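PDB 3QEC: putative carbohydrate binding protein from Pseudomonas aeruginosa, which probably binds carbohydrates, with heparin and suramin binding reported, and may take part in carbohydrate transport and biofilm formation. Local coordinates for residues 40-53 / 104-117. Residues are numbered along the deposited sequence; the frame is centred on the assembly and turned at random.
Sequences QKGTNTKVALEPAT and IPNGTYYISSELTW. With PEG (di(hydroxyethyl)ether), chain F.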
loop_
_atom_site.group_PDB
_atom_site.type_symbol
_atom_site.label_atom_id
_atom_site.label_comp_id
_atom_site.label_asym_id
_atom_site.label_seq_id
_atom_site.Cartn_x
_atom_site.Cartn_y
_atom_site.Cartn_z
ATOM N N GLN A 40 10.391 11.266 6.801
ATOM C CA GLN A 40 10.630 11.301 5.362
ATOM C C GLN A 40 9.294 11.181 4.620
ATOM O O GLN A 40 8.671 10.124 4.651
ATOM C CB GLN A 40 11.617 10.190 4.949
ATOM C CG GLN A 40 11.878 10.102 3.437
ATOM C CD GLN A 40 12.621 11.290 2.870
ATOM O OE1 GLN A 40 13.671 11.704 3.374
ATOM N NE2 GLN A 40 12.092 11.849 1.791
ATOM N N LYS A 41 8.845 12.271 3.987
ATOM C CA LYS A 41 7.598 12.311 3.206
ATOM C C LYS A 41 7.785 11.552 1.890
ATOM O O LYS A 41 8.866 11.608 1.295
ATOM C CB LYS A 41 7.158 13.766 2.922
ATOM C CG LYS A 41 6.686 14.512 4.165
ATOM C CD LYS A 41 6.131 15.880 3.815
ATOM C CE LYS A 41 5.840 16.736 5.028
ATOM N NZ LYS A 41 5.446 18.120 4.639
ATOM N N GLY A 42 6.744 10.852 1.456
ATOM C CA GLY A 42 6.772 10.113 0.200
ATOM C C GLY A 42 6.251 10.954 -0.942
ATOM O O GLY A 42 5.042 11.001 -1.168
ATOM N N THR A 43 7.155 11.646 -1.651
ATOM C CA THR A 43 6.797 12.538 -2.747
ATOM C C THR A 43 6.883 11.807 -4.091
ATOM O O THR A 43 7.785 10.994 -4.281
ATOM C CB THR A 43 7.681 13.788 -2.721
ATOM O OG1 THR A 43 9.032 13.421 -3.009
ATOM C CG2 THR A 43 7.609 14.527 -1.388
ATOM N N ASN A 44 5.929 12.090 -5.015
ATOM C CA ASN A 44 5.827 11.499 -6.359
ATOM C C ASN A 44 5.966 9.947 -6.306
ATOM O O ASN A 44 6.607 9.333 -7.156
ATOM C CB ASN A 44 6.850 12.151 -7.303
ATOM C CG ASN A 44 6.614 11.922 -8.775
ATOM O OD1 ASN A 44 7.534 11.537 -9.505
ATOM N ND2 ASN A 44 5.397 12.189 -9.258
ATOM N N THR A 45 5.318 9.335 -5.303
ATOM C CA THR A 45 5.328 7.902 -5.002
ATOM C C THR A 45 3.961 7.298 -5.305
ATOM O O THR A 45 2.937 7.889 -4.953
ATOM C CB THR A 45 5.732 7.701 -3.523
ATOM O OG1 THR A 45 7.022 8.286 -3.323
ATOM C CG2 THR A 45 5.783 6.247 -3.113
ATOM N N LYS A 46 3.955 6.119 -5.968
ATOM C CA LYS A 46 2.733 5.405 -6.319
ATOM C C LYS A 46 2.112 4.749 -5.084
ATOM O O LYS A 46 2.826 4.188 -4.245
ATOM C CB LYS A 46 2.992 4.365 -7.420
ATOM C CG LYS A 46 3.094 4.992 -8.799
ATOM C CD LYS A 46 3.264 3.950 -9.894
ATOM C CE LYS A 46 3.475 4.578 -11.252
ATOM N NZ LYS A 46 3.611 3.554 -12.322
ATOM N N VAL A 47 0.779 4.869 -4.967
ATOM C CA VAL A 47 -0.065 4.314 -3.892
ATOM C C VAL A 47 -1.127 3.424 -4.556
ATOM O O VAL A 47 -1.765 3.852 -5.510
ATOM C CB VAL A 47 -0.699 5.428 -2.988
ATOM C CG1 VAL A 47 -1.608 4.834 -1.918
ATOM C CG2 VAL A 47 0.373 6.300 -2.343
ATOM N N ALA A 48 -1.277 2.192 -4.082
ATOM C CA ALA A 48 -2.242 1.219 -4.601
ATOM C C ALA A 48 -3.424 1.045 -3.649
ATOM O O ALA A 48 -3.250 1.025 -2.424
ATOM C CB ALA A 48 -1.564 -0.129 -4.828
ATOM N N LEU A 49 -4.622 0.890 -4.225
ATOM C CA LEU A 49 -5.856 0.652 -3.474
ATOM C C LEU A 49 -6.592 -0.512 -4.149
ATOM O O LEU A 49 -6.929 -0.414 -5.330
ATOM C CB LEU A 49 -6.702 1.942 -3.428
ATOM C CG LEU A 49 -8.051 1.862 -2.741
ATOM C CD1 LEU A 49 -7.911 2.102 -1.262
ATOM C CD2 LEU A 49 -9.000 2.863 -3.340
ATOM N N GLU A 50 -6.766 -1.634 -3.433
ATOM C CA GLU A 50 -7.380 -2.841 -4.002
ATOM C C GLU A 50 -8.295 -3.582 -3.004
ATOM O O GLU A 50 -8.113 -3.395 -1.804
ATOM C CB GLU A 50 -6.274 -3.797 -4.482
ATOM C CG GLU A 50 -5.365 -4.360 -3.395
ATOM C CD GLU A 50 -4.257 -5.203 -3.983
ATOM O OE1 GLU A 50 -4.570 -6.214 -4.653
ATOM O OE2 GLU A 50 -3.078 -4.811 -3.840
ATOM N N PRO A 51 -9.234 -4.463 -3.474
ATOM C CA PRO A 51 -10.089 -5.215 -2.524
ATOM C C PRO A 51 -9.297 -5.993 -1.455
ATOM O O PRO A 51 -8.271 -6.598 -1.780
ATOM C CB PRO A 51 -10.857 -6.186 -3.440
ATOM C CG PRO A 51 -10.872 -5.512 -4.778
ATOM C CD PRO A 51 -9.565 -4.802 -4.883
ATOM N N ALA A 52 -9.771 -5.970 -0.175
ATOM C CA ALA A 52 -9.133 -6.680 0.945
ATOM C C ALA A 52 -9.576 -8.156 0.955
ATOM O O ALA A 52 -10.487 -8.523 1.696
ATOM C CB ALA A 52 -9.474 -6.000 2.271
ATOM N N THR A 53 -8.956 -8.986 0.108
ATOM C CA THR A 53 -9.320 -10.400 -0.037
ATOM C C THR A 53 -8.399 -11.306 0.770
ATOM O O THR A 53 -7.321 -10.880 1.209
ATOM C CB THR A 53 -9.309 -10.811 -1.527
ATOM O OG1 THR A 53 -7.996 -10.651 -2.064
ATOM C CG2 THR A 53 -10.345 -10.053 -2.363
ATOM N N ILE A 104 -14.551 5.882 -5.556
ATOM C CA ILE A 104 -14.246 4.656 -4.829
ATOM C C ILE A 104 -15.551 3.946 -4.408
ATOM O O ILE A 104 -16.365 4.510 -3.658
ATOM C CB ILE A 104 -13.281 4.900 -3.617
ATOM C CG1 ILE A 104 -11.915 5.457 -4.069
ATOM C CG2 ILE A 104 -13.093 3.642 -2.732
ATOM C CD1 ILE A 104 -11.295 4.797 -5.340
ATOM N N PRO A 105 -15.718 2.671 -4.837
ATOM C CA PRO A 105 -16.907 1.902 -4.439
ATOM C C PRO A 105 -16.961 1.561 -2.954
ATOM O O PRO A 105 -15.942 1.562 -2.263
ATOM C CB PRO A 105 -16.750 0.596 -5.237
ATOM C CG PRO A 105 -15.863 0.934 -6.363
ATOM C CD PRO A 105 -14.878 1.882 -5.758
ATOM N N ASN A 106 -18.165 1.245 -2.480
ATOM C CA ASN A 106 -18.424 0.730 -1.142
ATOM C C ASN A 106 -17.690 -0.599 -1.028
ATOM O O ASN A 106 -17.756 -1.408 -1.958
ATOM C CB ASN A 106 -19.933 0.547 -0.970
ATOM C CG ASN A 106 -20.395 -0.003 0.351
ATOM O OD1 ASN A 106 -21.022 0.692 1.144
ATOM N ND2 ASN A 106 -20.236 -1.289 0.556
ATOM N N GLY A 107 -16.964 -0.796 0.070
ATOM C CA GLY A 107 -16.208 -2.021 0.281
ATOM C C GLY A 107 -15.040 -1.880 1.221
ATOM O O GLY A 107 -14.878 -0.839 1.854
ATOM N N THR A 108 -14.233 -2.948 1.336
ATOM C CA THR A 108 -13.068 -2.985 2.226
ATOM C C THR A 108 -11.820 -3.153 1.377
ATOM O O THR A 108 -11.800 -3.979 0.465
ATOM C CB THR A 108 -13.227 -4.042 3.323
ATOM O OG1 THR A 108 -14.561 -3.933 3.855
ATOM C CG2 THR A 108 -12.206 -3.843 4.463
ATOM N N TYR A 109 -10.798 -2.334 1.655
ATOM C CA TYR A 109 -9.589 -2.275 0.838
ATOM C C TYR A 109 -8.294 -2.325 1.605
ATOM O O TYR A 109 -8.244 -2.003 2.798
ATOM C CB TYR A 109 -9.570 -0.927 0.059
ATOM C CG TYR A 109 -10.762 -0.678 -0.840
ATOM C CD1 TYR A 109 -11.940 -0.137 -0.334
ATOM C CD2 TYR A 109 -10.700 -0.943 -2.206
ATOM C CE1 TYR A 109 -13.044 0.080 -1.153
ATOM C CE2 TYR A 109 -11.796 -0.723 -3.037
ATOM C CZ TYR A 109 -12.970 -0.225 -2.502
ATOM O OH TYR A 109 -14.052 -0.013 -3.307
ATOM N N TYR A 110 -7.221 -2.665 0.876
ATOM C CA TYR A 110 -5.828 -2.527 1.280
ATOM C C TYR A 110 -5.332 -1.300 0.568
ATOM O O TYR A 110 -5.548 -1.171 -0.640
ATOM C CB TYR A 110 -4.944 -3.755 0.935
ATOM C CG TYR A 110 -5.103 -4.922 1.882
ATOM C CD1 TYR A 110 -4.800 -4.798 3.236
ATOM C CD2 TYR A 110 -5.561 -6.156 1.428
ATOM C CE1 TYR A 110 -4.991 -5.859 4.118
ATOM C CE2 TYR A 110 -5.781 -7.215 2.308
ATOM C CZ TYR A 110 -5.470 -7.071 3.646
ATOM O OH TYR A 110 -5.658 -8.130 4.502
ATOM N N ILE A 111 -4.752 -0.362 1.307
ATOM C CA ILE A 111 -4.131 0.842 0.738
ATOM C C ILE A 111 -2.625 0.641 1.044
ATOM O O ILE A 111 -2.265 0.359 2.192
ATOM C CB ILE A 111 -4.792 2.159 1.221
ATOM C CG1 ILE A 111 -4.292 3.386 0.419
ATOM C CG2 ILE A 111 -4.751 2.341 2.762
ATOM C CD1 ILE A 111 -5.206 4.628 0.558
ATOM N N SER A 112 -1.791 0.592 -0.001
ATOM C CA SER A 112 -0.393 0.190 0.115
ATOM C C SER A 112 0.569 1.015 -0.741
ATOM O O SER A 112 0.244 1.377 -1.875
ATOM C CB SER A 112 -0.269 -1.281 -0.299
ATOM O OG SER A 112 0.995 -1.838 0.028
ATOM N N SER A 113 1.790 1.237 -0.212
ATOM C CA SER A 113 2.867 1.970 -0.883
ATOM C C SER A 113 4.254 1.452 -0.465
ATOM O O SER A 113 4.369 0.662 0.480
ATOM C CB SER A 113 2.765 3.464 -0.592
ATOM O OG SER A 113 3.524 4.210 -1.531
ATOM N N GLU A 114 5.296 1.882 -1.195
ATOM C CA GLU A 114 6.693 1.556 -0.927
ATOM C C GLU A 114 7.504 2.849 -0.972
ATOM O O GLU A 114 7.518 3.551 -1.984
ATOM C CB GLU A 114 7.229 0.506 -1.913
ATOM C CG GLU A 114 8.702 0.164 -1.724
ATOM C CD GLU A 114 9.182 -1.165 -2.280
ATOM O OE1 GLU A 114 8.347 -1.969 -2.750
ATOM O OE2 GLU A 114 10.401 -1.425 -2.192
ATOM N N LEU A 115 8.149 3.174 0.142
ATOM C CA LEU A 115 8.948 4.376 0.264
ATOM C C LEU A 115 10.313 4.022 0.854
ATOM O O LEU A 115 10.408 3.590 2.002
ATOM C CB LEU A 115 8.191 5.421 1.114
ATOM C CG LEU A 115 8.929 6.688 1.527
ATOM C CD1 LEU A 115 9.363 7.519 0.310
ATOM C CD2 LEU A 115 8.084 7.495 2.471
ATOM N N THR A 116 11.361 4.167 0.038
ATOM C CA THR A 116 12.742 3.902 0.435
ATOM C C THR A 116 13.622 5.111 0.076
ATOM O O THR A 116 13.294 5.885 -0.823
ATOM C CB THR A 116 13.277 2.580 -0.169
ATOM O OG1 THR A 116 13.364 2.693 -1.584
ATOM C CG2 THR A 116 12.423 1.369 0.196
ATOM N N TRP A 117 14.708 5.294 0.823
ATOM C CA TRP A 117 15.666 6.372 0.622
ATOM C C TRP A 117 17.028 5.924 1.166
ATOM O O TRP A 117 17.143 4.836 1.742
ATOM C CB TRP A 117 15.177 7.699 1.250
ATOM C CG TRP A 117 15.051 7.663 2.743
ATOM C CD1 TRP A 117 16.001 8.030 3.653
ATOM C CD2 TRP A 117 13.949 7.137 3.501
ATOM N NE1 TRP A 117 15.568 7.749 4.928
ATOM C CE2 TRP A 117 14.292 7.245 4.868
ATOM C CE3 TRP A 117 12.693 6.599 3.157
ATOM C CZ2 TRP A 117 13.426 6.837 5.892
ATOM C CZ3 TRP A 117 11.843 6.190 4.171
ATOM C CH2 TRP A 117 12.214 6.305 5.519
HETATM C C1 PEG F . 9.635 6.354 -3.726
HETATM O O1 PEG F . 9.698 7.769 -3.510
HETATM C C2 PEG F . 10.749 5.557 -3.083
HETATM O O2 PEG F . 10.434 4.167 -3.047
HETATM C C3 PEG F . 11.153 3.312 -3.978
HETATM C C4 PEG F . 10.292 2.178 -4.538
HETATM O O4 PEG F . 8.984 2.606 -5.003
#
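With CG swung anti to its backbone N (chi1 177°), Leu-49 sends its two methyls to different partners: CD1 lies 3.7 Å from Tyr-109 CB and also touches Ile-111 CB, both on strand 107-120, while CD2 reaches back to Ile-104, which precedes that strand, and meets its CD1 tip to tip at 3.6 Å. This is the buried face of an antiparallel sheet in a beta-sandwich-like fold, where strand 46-51 runs between strands 89-92 and 107-120. Phe-99 and Phe-101 of strand 98-104, in the other sheet, pack against the same apolar layer. Val-47 extends it, its CG1 resting 3.8 Å from Ile-111 CG1.

Two N-H...O bonds join each of the hydrogen-bonded pairs Ala-48 with Ser-112 and Glu-50 with Tyr-110. Past Pro-51 the chain turns, yet Ala-52 N still reaches Thr-108 O, and Ala-52 CB sits over one face of the Tyr-110 ring, toward its rim. On the opposite face of the sheet, with Ala-48, Tyr-110 and Ser-112, the Glu-50 carboxylate forms a salt bridge with Arg-84 and a hydrogen bond with Tyr-60 of helix 54-63.

At the other end, Trp-117 CG sits between its backbone N and carbonyl carbon (chi1 65°), presenting one indole face to Gln-40, whose CG lies over the six-membered ring in a CH-pi contact 3.8 Å from the centroid. Between these ends, Ser-113 OG donates to Lys-46 O at 2.8 Å, tilted 31° from the carbonyl plane.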